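Local coordinates for protein aspartate aminotransferase (Leishmania major, PDB 4H51) that probably catalyses the reversible transfer of an amino group between L-aspartate and 2-oxoglutarate, using pyridoxal 5'-phosphate as cofactor, at residues I93-K98 and L312-L317; F193-C198 and S217-K222; I385-T388 and R392-M395. One frame throughout, in Å; residues are numbered along the deposited sequence.

How the contacts relate
Three contacts of one chain illustrate how chemistry follows position in a fold. Contacts 1 and 2 belong to the large domain of a fold-type I enzyme: contact 1 pairs two helices beside the central mixed sheet and is only partly buried, whereas contact 2 sets a helix on one of the sheet's own strands in the core. Contact 3, also buried, lies at a chain reversal in the small domain, about 32 Å from contact 1 between centres. No element is shared among them. Apolar packing runs through all three, but contact 1 adds a water bridge, contact 2 a methionine on an aromatic ring, and contact 3 direct hydrogen bonds.

Contact 1 of 3, residues I93-K98 and L312-L317; sequences IDEAVK and LAHLIL
Glu95 lays the aliphatic part of its side chain against Leu317 and His314, so that a residue with a charged end does its direct touching through carbon. The setting is a helix pair in the large domain of a fold-type I pyridoxal-phosphate enzyme: the segments 93-98 and 312-317 meet at 59°, with their axes 9.3 Å apart at closest approach. That separation leaves room for side chains between the helices, and no direct hydrogen bond joins the two segments.

The apolar half of the contact is built on Leu317. Its CB and CD1 both meet Glu95 CB, the CD1 branch at 3.8 Å. The same methyl reaches the backbone of the first helix, lying 3.8 Å from Ala96 N, and more loosely approaches Ala96 CB. Leu317 also packs on Met267, two residues beyond Lys265, which carries the cofactor. Meanwhile Ala96 touches Phe263, so this helix pair borders the loop of the cofactor-bearing lysine.

Farther along Glu95, CG comes 3.7 Å from His314 CD2, an approach neither squarely over the ring nor at its edge, and a bend at chi2 (-66°) directs the carboxylate. Carboxylate and imidazole planes are turned 48° against each other. With CG anti to the backbone N, the end of His314 comes nearer the first helix than its CB direction alone would suggest. Glu95 OE2 and His314 NE2 remain 4.7 Å apart, too far for a direct bond, although a negative carboxylate so near would probably stabilise a protonated imidazole. A single water spans the gap: lying in the ring plane at the imidazole edge, it is 2.7 Å from His314 NE2 and donates a hydrogen bond to Glu95 OE2 at 2.8 Å.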
ATOM      1  N   ILE B  93       6.305  -4.841  13.805  1.00 11.87           N
ATOM      2  CA  ILE B  93       7.606  -4.399  13.286  1.00 11.93           C
ATOM      3  C   ILE B  93       8.765  -4.977  14.118  1.00 12.73           C
ATOM      4  O   ILE B  93       9.730  -5.508  13.555  1.00 12.47           O
ATOM      5  CB  ILE B  93       7.720  -2.864  13.261  1.00 12.15           C
ATOM      6  CG1 ILE B  93       6.704  -2.225  12.274  1.00 11.68           C
ATOM      7  CG2 ILE B  93       9.174  -2.426  12.942  1.00 12.22           C
ATOM      8  CD1 ILE B  93       6.452  -0.766  12.599  1.00 11.92           C
ATOM      9  N   ASP B  94       8.656  -4.845  15.430  1.00 13.51           N
ATOM     10  CA  ASP B  94       9.697  -5.323  16.371  1.00 14.46           C
ATOM     11  C   ASP B  94       9.932  -6.814  16.260  1.00 14.49           C
ATOM     12  O   ASP B  94      11.096  -7.262  16.162  1.00 15.06           O
ATOM     13  CB  ASP B  94       9.365  -4.947  17.810  1.00 15.51           C
ATOM     14  CG  ASP B  94       9.398  -3.434  18.035  1.00 16.46           C
ATOM     15  OD1 ASP B  94       9.842  -2.693  17.155  1.00 17.05           O
ATOM     16  OD2 ASP B  94       8.937  -2.982  19.089  1.00 17.54           O
ATOM     17  N   GLU B  95       8.853  -7.589  16.245  1.00 14.32           N
ATOM     18  CA  GLU B  95       8.984  -9.043  16.109  1.00 13.99           C
ATOM     19  C   GLU B  95       9.517  -9.444  14.744  1.00 13.71           C
ATOM     20  O   GLU B  95      10.318 -10.419  14.635  1.00 13.16           O
ATOM     21  CB  GLU B  95       7.662  -9.774  16.374  1.00 14.59           C
ATOM     22  CG  GLU B  95       7.112  -9.720  17.789  1.00 15.73           C
ATOM     23  CD  GLU B  95       7.947 -10.430  18.842  1.00 17.59           C
ATOM     24  OE1 GLU B  95       8.862 -11.211  18.509  1.00 18.75           O
ATOM     25  OE2 GLU B  95       7.624 -10.209  20.021  1.00 20.16           O
ATOM     26  N   ALA B  96       9.098  -8.724  13.696  1.00 12.90           N
ATOM     27  CA  ALA B  96       9.484  -9.052  12.349  1.00 12.72           C
ATOM     28  C   ALA B  96      10.987  -8.848  12.185  1.00 13.36           C
ATOM     29  O   ALA B  96      11.667  -9.703  11.645  1.00 13.91           O
ATOM     30  CB  ALA B  96       8.702  -8.195  11.326  1.00 12.93           C
ATOM     31  N   VAL B  97      11.535  -7.747  12.683  1.00 14.29           N
ATOM     32  CA  VAL B  97      12.965  -7.502  12.457  1.00 15.47           C
ATOM     33  C   VAL B  97      13.808  -8.487  13.279  1.00 17.19           C
ATOM     34  O   VAL B  97      14.932  -8.844  12.858  1.00 18.51           O
ATOM     35  CB  VAL B  97      13.419  -6.018  12.683  1.00 15.19           C
ATOM     36  CG1 VAL B  97      12.667  -5.060  11.719  1.00 14.79           C
ATOM     37  CG2 VAL B  97      13.302  -5.612  14.118  1.00 15.44           C
ATOM     38  N   LYS B  98      13.267  -8.932  14.412  1.00 17.93           N
ATOM     39  CA  LYS B  98      13.910  -9.961  15.228  1.00 20.09           C
ATOM     40  C   LYS B  98      14.155 -11.244  14.476  1.00 19.11           C
ATOM     41  O   LYS B  98      15.170 -11.894  14.696  1.00 18.61           O
ATOM     42  CB  LYS B  98      13.070 -10.340  16.446  1.00 23.19           C
ATOM     43  CG  LYS B  98      13.413  -9.574  17.690  1.00 26.29           C
ATOM     44  CD  LYS B  98      12.643 -10.014  18.925  1.00 28.37           C
ATOM     45  CE  LYS B  98      12.371  -8.781  19.783  1.00 31.01           C
ATOM     46  NZ  LYS B  98      11.875  -9.042  21.169  1.00 33.92           N
ATOM     47  N   LEU B 312      -2.025 -10.613  12.196  1.00 12.41           N
ATOM     48  CA  LEU B 312      -1.845 -12.047  12.100  1.00 12.15           C
ATOM     49  C   LEU B 312      -0.378 -12.462  12.365  1.00 12.60           C
ATOM     50  O   LEU B 312      -0.085 -13.356  13.174  1.00 12.57           O
ATOM     51  CB  LEU B 312      -2.283 -12.590  10.730  1.00 11.92           C
ATOM     52  CG  LEU B 312      -3.788 -12.620  10.383  1.00 12.08           C
ATOM     53  CD1 LEU B 312      -4.007 -12.922   8.894  1.00 11.68           C
ATOM     54  CD2 LEU B 312      -4.547 -13.624  11.281  1.00 12.70           C
ATOM     55  N   ALA B 313       0.538 -11.811  11.665  1.00 12.24           N
ATOM     56  CA  ALA B 313       1.963 -12.143  11.769  1.00 12.27           C
ATOM     57  C   ALA B 313       2.490 -11.855  13.146  1.00 12.80           C
ATOM     58  O   ALA B 313       3.274 -12.615  13.729  1.00 12.10           O
ATOM     59  CB  ALA B 313       2.753 -11.365  10.748  1.00 11.68           C
ATOM     60  N   HIS B 314       2.071 -10.741  13.720  1.00 13.43           N
ATOM     61  CA  HIS B 314       2.496 -10.470  15.090  1.00 14.30           C
ATOM     62  C   HIS B 314       2.108 -11.563  16.072  1.00 15.00           C
ATOM     63  O   HIS B 314       2.932 -11.996  16.924  1.00 14.71           O
ATOM     64  CB  HIS B 314       1.949  -9.145  15.606  1.00 14.61           C
ATOM     65  CG  HIS B 314       2.303  -8.928  17.041  1.00 15.23           C
ATOM     66  ND1 HIS B 314       1.400  -9.031  18.038  1.00 15.72           N
ATOM     67  CD2 HIS B 314       3.546  -8.766  17.652  1.00 15.78           C
ATOM     68  CE1 HIS B 314       2.015  -8.861  19.219  1.00 16.36           C
ATOM     69  NE2 HIS B 314       3.333  -8.688  18.988  1.00 15.91           N
ATOM     70  N   LEU B 315       0.851 -12.007  15.986  1.00 15.12           N
ATOM     71  CA  LEU B 315       0.355 -13.075  16.856  1.00 16.38           C
ATOM     72  C   LEU B 315       1.177 -14.342  16.704  1.00 15.90           C
ATOM     73  O   LEU B 315       1.543 -14.976  17.730  1.00 16.12           O
ATOM     74  CB  LEU B 315      -1.141 -13.383  16.630  1.00 17.86           C
ATOM     75  CG  LEU B 315      -2.220 -12.548  17.320  1.00 20.22           C
ATOM     76  CD1 LEU B 315      -3.581 -13.170  16.964  1.00 21.44           C
ATOM     77  CD2 LEU B 315      -2.096 -12.523  18.857  1.00 22.02           C
ATOM     78  N   ILE B 316       1.488 -14.699  15.458  1.00 14.93           N
ATOM     79  CA  ILE B 316       2.234 -15.916  15.147  1.00 15.34           C
ATOM     80  C   ILE B 316       3.708 -15.807  15.617  1.00 15.55           C
ATOM     81  O   ILE B 316       4.274 -16.755  16.119  1.00 16.60           O
ATOM     82  CB  ILE B 316       2.163 -16.235  13.632  1.00 15.05           C
ATOM     83  CG1 ILE B 316       0.694 -16.620  13.248  1.00 14.99           C
ATOM     84  CG2 ILE B 316       3.239 -17.284  13.240  1.00 14.99           C
ATOM     85  CD1 ILE B 316       0.374 -16.578  11.765  1.00 14.12           C
ATOM     86  N   LEU B 317       4.307 -14.639  15.462  1.00 15.10           N
ATOM     87  CA  LEU B 317       5.682 -14.406  15.890  1.00 15.19           C
ATOM     88  C   LEU B 317       5.838 -14.340  17.415  1.00 16.52           C
ATOM     89  O   LEU B 317       6.851 -14.814  17.946  1.00 16.36           O
ATOM     90  CB  LEU B 317       6.193 -13.097  15.291  1.00 14.57           C
ATOM     91  CG  LEU B 317       6.381 -13.122  13.791  1.00 14.18           C
ATOM     92  CD1 LEU B 317       6.909 -11.774  13.254  1.00 14.20           C
ATOM     93  CD2 LEU B 317       7.320 -14.234  13.327  1.00 14.39           C
TER
HETATM   94  O   HOH W   1       5.417  -8.685  20.721  1.00 18.75           O

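Contact 2 of 3, residues F193-C198 and S217-K222; sequences FILHQC and SLMLAK
Met219 carries its terminal methyl onto the ring of Phe193, a Met-aromatic contact that illustrates how a flexible side chain can fill the space between a helix and a sheet. The nearest backbones are well separated, with the CA atoms of Phe193 and Met219 8.8 Å apart, and the thioether spans the distance.

Conformation explains how it does so. The bond from CA to CB of Met219 does not aim at the strand, and its CG stands anti to the carbonyl carbon; a bend at chi2 (-71°) then turns the chain toward the sheet. Beyond it the last torsion is nearly extended (chi3 166°), which pushes CE forward as the leading atom. CE lies over one face of the ring, 3.7 Å from Phe193 CG. It is displaced from the centre toward the rim on the CB side, yet a line from the ring centroid to CE, 4.1 Å long, leans only 26° from the ring normal, as expected of a CH-pi contact. Met219 SD follows at 4.6 Å from the Phe193 centroid and more obliquely. Leu195, two residues along the strand and therefore on the same side of the sheet, offers CD1 to Met219 CE at 4.4 Å, a looser apolar touch on the same methyl.

All three residues are buried. The helix and strand belong to a beta-alpha-beta unit made by strand 192-196, helix 209-221 and strand 225-230. Val226 of the adjoining parallel strand touches both Met219 and Leu195, while Ile184 of helix 177-186 packs on Phe193 and Tyr141 of strand 140-144 stacks with its ring.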
ATOM      1  N   PHE B 193      23.728  -1.654  -4.127  1.00 10.26           N
ATOM      2  CA  PHE B 193      23.564  -3.021  -4.613  1.00 10.10           C
ATOM      3  C   PHE B 193      22.356  -3.654  -3.967  1.00 10.13           C
ATOM      4  O   PHE B 193      22.302  -3.772  -2.727  1.00 10.08           O
ATOM      5  CB  PHE B 193      24.777  -3.872  -4.306  1.00 10.37           C
ATOM      6  CG  PHE B 193      25.911  -3.641  -5.246  1.00 10.44           C
ATOM      7  CD1 PHE B 193      26.665  -2.473  -5.161  1.00 10.62           C
ATOM      8  CD2 PHE B 193      26.159  -4.520  -6.272  1.00 10.35           C
ATOM      9  CE1 PHE B 193      27.690  -2.241  -6.051  1.00 11.04           C
ATOM     10  CE2 PHE B 193      27.172  -4.279  -7.158  1.00 10.80           C
ATOM     11  CZ  PHE B 193      27.926  -3.111  -7.063  1.00 11.16           C
ATOM     12  N   ILE B 194      21.412  -4.089  -4.805  1.00  9.93           N
ATOM     13  CA  ILE B 194      20.283  -4.925  -4.351  1.00  9.54           C
ATOM     14  C   ILE B 194      20.706  -6.390  -4.434  1.00  9.20           C
ATOM     15  O   ILE B 194      20.923  -6.920  -5.513  1.00  9.32           O
ATOM     16  CB  ILE B 194      19.019  -4.625  -5.140  1.00  9.28           C
ATOM     17  CG1 ILE B 194      18.621  -3.157  -4.942  1.00  9.87           C
ATOM     18  CG2 ILE B 194      17.879  -5.580  -4.744  1.00  9.50           C
ATOM     19  CD1 ILE B 194      17.314  -2.765  -5.609  1.00 10.05           C
ATOM     20  N   LEU B 195      20.799  -7.013  -3.254  1.00  9.09           N
ATOM     21  CA  LEU B 195      21.149  -8.415  -3.048  1.00  8.82           C
ATOM     22  C   LEU B 195      19.991  -9.249  -2.533  1.00  8.70           C
ATOM     23  O   LEU B 195      19.294  -8.849  -1.637  1.00  8.36           O
ATOM     24  CB  LEU B 195      22.277  -8.484  -2.052  1.00  9.03           C
ATOM     25  CG  LEU B 195      23.522  -7.628  -2.400  1.00  9.36           C
ATOM     26  CD1 LEU B 195      24.489  -7.784  -1.253  1.00  9.46           C
ATOM     27  CD2 LEU B 195      24.160  -8.068  -3.759  1.00  9.60           C
ATOM     28  N   HIS B 196      19.798 -10.447  -3.098  1.00  9.08           N
ATOM     29  CA  HIS B 196      18.815 -11.370  -2.582  1.00  9.21           C
ATOM     30  C   HIS B 196      19.408 -12.048  -1.396  1.00  9.79           C
ATOM     31  O   HIS B 196      20.457 -12.724  -1.523  1.00  9.75           O
ATOM     32  CB  HIS B 196      18.462 -12.433  -3.626  1.00  9.26           C
ATOM     33  CG  HIS B 196      17.877 -11.880  -4.916  1.00  9.19           C
ATOM     34  ND1 HIS B 196      16.649 -12.235  -5.370  1.00  9.38           N
ATOM     35  CD2 HIS B 196      18.375 -10.975  -5.824  1.00  9.45           C
ATOM     36  CE1 HIS B 196      16.418 -11.608  -6.548  1.00  9.60           C
ATOM     37  NE2 HIS B 196      17.456 -10.827  -6.818  1.00  9.12           N
ATOM     38  N   GLN B 197      18.712 -11.913  -0.257  1.00 10.12           N
ATOM     39  CA  GLN B 197      19.198 -12.375   1.028  1.00 10.97           C
ATOM     40  C   GLN B 197      19.356 -13.904   1.067  1.00 11.37           C
ATOM     41  O   GLN B 197      20.351 -14.410   1.593  1.00 12.09           O
ATOM     42  CB  GLN B 197      18.275 -11.850   2.145  1.00 11.03           C
ATOM     43  CG  GLN B 197      18.944 -11.690   3.491  1.00 11.92           C
ATOM     44  CD  GLN B 197      19.137 -12.995   4.252  1.00 12.49           C
ATOM     45  OE1 GLN B 197      20.114 -13.162   4.970  1.00 12.98           O
ATOM     46  NE2 GLN B 197      18.180 -13.862   4.162  1.00 12.22           N
ATOM     47  N   CYS B 198      18.401 -14.612   0.464  1.00 11.60           N
ATOM     48  CA  CYS B 198      18.496 -16.052   0.232  1.00 12.49           C
ATOM     49  C   CYS B 198      17.440 -16.404  -0.821  1.00 12.50           C
ATOM     50  O   CYS B 198      16.570 -15.585  -1.130  1.00 11.75           O
ATOM     51  CB  CYS B 198      18.313 -16.839   1.545  1.00 13.50           C
ATOM     52  SG  CYS B 198      16.618 -16.853   2.156  1.00 13.91           S
ATOM     53  N   SER B 217      33.204  -8.169   2.475  1.00 14.79           N
ATOM     54  CA  SER B 217      34.481  -7.461   2.437  1.00 15.74           C
ATOM     55  C   SER B 217      34.563  -6.437   1.292  1.00 15.58           C
ATOM     56  O   SER B 217      35.082  -5.337   1.470  1.00 16.33           O
ATOM     57  CB  SER B 217      35.635  -8.449   2.271  1.00 16.29           C
ATOM     58  OG  SER B 217      35.707  -9.268   3.391  1.00 16.70           O
ATOM     59  N   LEU B 218      34.066  -6.818   0.134  1.00 15.34           N
ATOM     60  CA  LEU B 218      34.062  -5.934  -1.035  1.00 15.45           C
ATOM     61  C   LEU B 218      33.101  -4.763  -0.857  1.00 14.82           C
ATOM     62  O   LEU B 218      33.418  -3.620  -1.254  1.00 15.00           O
ATOM     63  CB  LEU B 218      33.650  -6.718  -2.279  1.00 15.89           C
ATOM     64  CG  LEU B 218      34.627  -7.791  -2.720  1.00 16.83           C
ATOM     65  CD1 LEU B 218      34.113  -8.404  -4.002  1.00 17.18           C
ATOM     66  CD2 LEU B 218      36.020  -7.207  -2.936  1.00 18.31           C
ATOM     67  N   MET B 219      31.929  -5.013  -0.270  1.00 13.91           N
ATOM     68  CA  MET B 219      30.969  -3.917  -0.037  1.00 13.92           C
ATOM     69  C   MET B 219      31.518  -2.887   0.950  1.00 14.44           C
ATOM     70  O   MET B 219      31.259  -1.679   0.821  1.00 15.41           O
ATOM     71  CB  MET B 219      29.604  -4.440   0.489  1.00 13.24           C
ATOM     72  CG  MET B 219      28.914  -5.408  -0.488  1.00 12.83           C
ATOM     73  SD  MET B 219      28.332  -4.483  -1.914  1.00 12.19           S
ATOM     74  CE  MET B 219      27.970  -5.828  -3.051  1.00 11.91           C
ATOM     75  N   LEU B 220      32.283  -3.357   1.940  1.00 14.70           N
ATOM     76  CA  LEU B 220      32.878  -2.463   2.908  1.00 15.39           C
ATOM     77  C   LEU B 220      34.023  -1.696   2.252  1.00 15.72           C
ATOM     78  O   LEU B 220      34.104  -0.500   2.404  1.00 16.21           O
ATOM     79  CB  LEU B 220      33.384  -3.220   4.147  1.00 15.78           C
ATOM     80  CG  LEU B 220      32.325  -3.703   5.118  1.00 15.49           C
ATOM     81  CD1 LEU B 220      32.770  -4.979   5.860  1.00 15.94           C
ATOM     82  CD2 LEU B 220      31.912  -2.588   6.106  1.00 15.79           C
ATOM     83  N   ALA B 221      34.863  -2.367   1.476  1.00 15.88           N
ATOM     84  CA  ALA B 221      36.027  -1.736   0.845  1.00 16.61           C
ATOM     85  C   ALA B 221      35.634  -0.628  -0.114  1.00 16.47           C
ATOM     86  O   ALA B 221      36.309   0.399  -0.200  1.00 16.75           O
ATOM     87  CB  ALA B 221      36.871  -2.783   0.110  1.00 16.86           C
ATOM     88  N   LYS B 222      34.527  -0.856  -0.810  1.00 15.53           N
ATOM     89  CA  LYS B 222      34.025   0.046  -1.838  1.00 15.71           C
ATOM     90  C   LYS B 222      33.027   1.061  -1.270  1.00 15.88           C
ATOM     91  O   LYS B 222      32.589   1.953  -1.995  1.00 15.50           O
ATOM     92  CB  LYS B 222      33.381  -0.756  -2.979  1.00 15.05           C
ATOM     93  CG  LYS B 222      34.370  -1.578  -3.818  1.00 15.12           C
ATOM     94  CD  LYS B 222      35.222  -0.700  -4.720  1.00 15.63           C
ATOM     95  CE  LYS B 222      34.362  -0.131  -5.835  1.00 15.54           C
ATOM     96  NZ  LYS B 222      35.153   0.874  -6.635  1.00 16.02           N
TER

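Contact 3 of 3, residues I385-T388 and R392-M395; sequences IFIT and RANM
Arg392 meets Thr388 through its backbone at the point where the chain doubles back, and two hydrogen bonds tie the ends of this short loop together. At the start of segment 392-395, Arg392 N donates to the Thr388 hydroxyl, OG1, at 3.0 Å with an angle of 151° at the hydrogen. Thr388 presents that oxygen by tucking it between its backbone N and carbonyl carbon (chi1 78°), and Ser390 OG within the loop is a further hydrogen-bond partner of it. Beside this bond, Arg392 CB rests 3.3 Å from Thr388 OG1.

Still at Arg392, the carbonyl oxygen takes the second bond, from Thr388 N at 2.9 Å, and this one is straighter (164°) and lies in the carbonyl plane. The same oxygen sits 3.4 Å from Ile387 CB. The Arg392 side chain leaves with CG anti to the backbone N and bends at chi3; Thr388 CG2 lies obliquely by the guanidinium, whose NH1 and NH2 bond to Asn201 OD1 and the carbonyl O of Val50.

One step on, Ala393 adds an apolar touch: its CB meets the CG2 branch of Ile387 at 3.8 Å. Strand 392-394 pairs antiparallel with strand 367-369, Ala393 bonding through its backbone with Ser368, whereas strand 385-386 pairs with strand 47-48, so the reversal links two small sheets of the small domain.

Chemically, the pairing resembles a hydrogen-bonded antiparallel pair in which one carbonyl acceptor has been replaced by a side-chain hydroxyl. Two bonds with different acceptors thus fix the Arg392 peptide groups on both sides of CA, which probably limits how far the base of the arginine side chain can shift.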
ATOM      1  N   ILE B 385       2.579 -27.186 -19.620  1.00 27.40           N
ATOM      2  CA  ILE B 385       3.600 -27.114 -18.548  1.00 25.07           C
ATOM      3  C   ILE B 385       4.056 -25.644 -18.514  1.00 22.95           C
ATOM      4  O   ILE B 385       4.905 -25.253 -19.273  1.00 22.79           O
ATOM      5  CB  ILE B 385       4.799 -28.075 -18.788  1.00 24.86           C
ATOM      6  CG1 ILE B 385       4.361 -29.565 -18.845  1.00 26.58           C
ATOM      7  CG2 ILE B 385       5.854 -27.916 -17.692  1.00 24.37           C
ATOM      8  CD1 ILE B 385       3.407 -30.013 -17.750  1.00 26.49           C
ATOM      9  N   PHE B 386       3.413 -24.846 -17.685  1.00 21.97           N
ATOM     10  CA  PHE B 386       3.561 -23.394 -17.703  1.00 21.55           C
ATOM     11  C   PHE B 386       4.716 -22.963 -16.797  1.00 18.79           C
ATOM     12  O   PHE B 386       4.530 -22.618 -15.623  1.00 17.66           O
ATOM     13  CB  PHE B 386       2.277 -22.687 -17.274  1.00 23.39           C
ATOM     14  CG  PHE B 386       1.105 -22.923 -18.197  1.00 26.74           C
ATOM     15  CD1 PHE B 386       0.861 -22.061 -19.269  1.00 28.36           C
ATOM     16  CD2 PHE B 386       0.245 -23.983 -17.985  1.00 27.20           C
ATOM     17  CE1 PHE B 386      -0.218 -22.260 -20.105  1.00 29.49           C
ATOM     18  CE2 PHE B 386      -0.841 -24.180 -18.806  1.00 30.20           C
ATOM     19  CZ  PHE B 386      -1.070 -23.316 -19.883  1.00 29.82           C
ATOM     20  N   ILE B 387       5.894 -23.038 -17.373  1.00 18.54           N
ATOM     21  CA  ILE B 387       7.080 -22.344 -16.854  1.00 17.72           C
ATOM     22  C   ILE B 387       7.248 -21.004 -17.589  1.00 19.25           C
ATOM     23  O   ILE B 387       6.628 -20.793 -18.652  1.00 20.96           O
ATOM     24  CB  ILE B 387       8.336 -23.227 -17.016  1.00 17.28           C
ATOM     25  CG1 ILE B 387       8.663 -23.468 -18.476  1.00 17.02           C
ATOM     26  CG2 ILE B 387       8.127 -24.575 -16.335  1.00 17.49           C
ATOM     27  CD1 ILE B 387       9.887 -24.294 -18.682  1.00 16.95           C
ATOM     28  N   THR B 388       8.101 -20.106 -17.087  1.00 18.66           N
ATOM     29  CA  THR B 388       8.379 -18.896 -17.847  1.00 19.23           C
ATOM     30  C   THR B 388       9.263 -19.138 -19.077  1.00 21.26           C
ATOM     31  O   THR B 388       9.976 -20.155 -19.214  1.00 20.45           O
ATOM     32  CB  THR B 388       9.014 -17.794 -16.990  1.00 18.73           C
ATOM     33  OG1 THR B 388      10.427 -18.100 -16.788  1.00 18.22           O
ATOM     34  CG2 THR B 388       8.273 -17.671 -15.639  1.00 17.88           C
ATOM     35  N   ARG B 392      12.103 -20.436 -15.789  1.00 14.89           N
ATOM     36  CA  ARG B 392      11.768 -20.474 -14.369  1.00 15.04           C
ATOM     37  C   ARG B 392      10.539 -21.296 -14.074  1.00 14.95           C
ATOM     38  O   ARG B 392       9.484 -21.077 -14.682  1.00 15.13           O
ATOM     39  CB  ARG B 392      11.519 -19.052 -13.806  1.00 15.23           C
ATOM     40  CG  ARG B 392      11.578 -19.058 -12.291  1.00 16.03           C
ATOM     41  CD  ARG B 392      11.202 -17.735 -11.624  1.00 16.71           C
ATOM     42  NE  ARG B 392       9.756 -17.495 -11.646  1.00 18.02           N
ATOM     43  CZ  ARG B 392       9.155 -16.370 -11.228  1.00 18.76           C
ATOM     44  NH1 ARG B 392       9.879 -15.366 -10.759  1.00 18.85           N
ATOM     45  NH2 ARG B 392       7.815 -16.258 -11.280  1.00 19.19           N
ATOM     46  N   ALA B 393      10.651 -22.189 -13.098  1.00 14.32           N
ATOM     47  CA  ALA B 393       9.573 -23.075 -12.705  1.00 14.52           C
ATOM     48  C   ALA B 393       9.382 -22.932 -11.218  1.00 14.49           C
ATOM     49  O   ALA B 393      10.352 -23.014 -10.483  1.00 15.08           O
ATOM     50  CB  ALA B 393       9.917 -24.549 -13.037  1.00 14.50           C
ATOM     51  N   ASN B 394       8.142 -22.714 -10.778  1.00 14.02           N
ATOM     52  CA  ASN B 394       7.785 -22.783  -9.369  1.00 13.48           C
ATOM     53  C   ASN B 394       7.698 -24.223  -8.958  1.00 14.15           C
ATOM     54  O   ASN B 394       6.710 -24.868  -9.179  1.00 13.16           O
ATOM     55  CB  ASN B 394       6.453 -22.072  -9.117  1.00 13.36           C
ATOM     56  CG  ASN B 394       5.983 -22.229  -7.712  1.00 13.06           C
ATOM     57  OD1 ASN B 394       6.791 -22.459  -6.813  1.00 12.70           O
ATOM     58  ND2 ASN B 394       4.649 -22.186  -7.509  1.00 13.42           N
ATOM     59  N   MET B 395       8.744 -24.719  -8.310  1.00 14.70           N
ATOM     60  CA  MET B 395       8.791 -26.088  -7.885  1.00 15.30           C
ATOM     61  C   MET B 395       7.847 -26.331  -6.741  1.00 14.99           C
ATOM     62  O   MET B 395       7.370 -27.438  -6.554  1.00 15.76           O
ATOM     63  CB  MET B 395      10.219 -26.517  -7.496  1.00 16.19           C
ATOM     64  CG  MET B 395      11.284 -26.191  -8.530  1.00 16.41           C
ATOM     65  SD  MET B 395      11.093 -27.100 -10.098  1.00 17.61           S
ATOM     66  CE  MET B 395      11.591 -28.766  -9.665  1.00 16.66           C
TER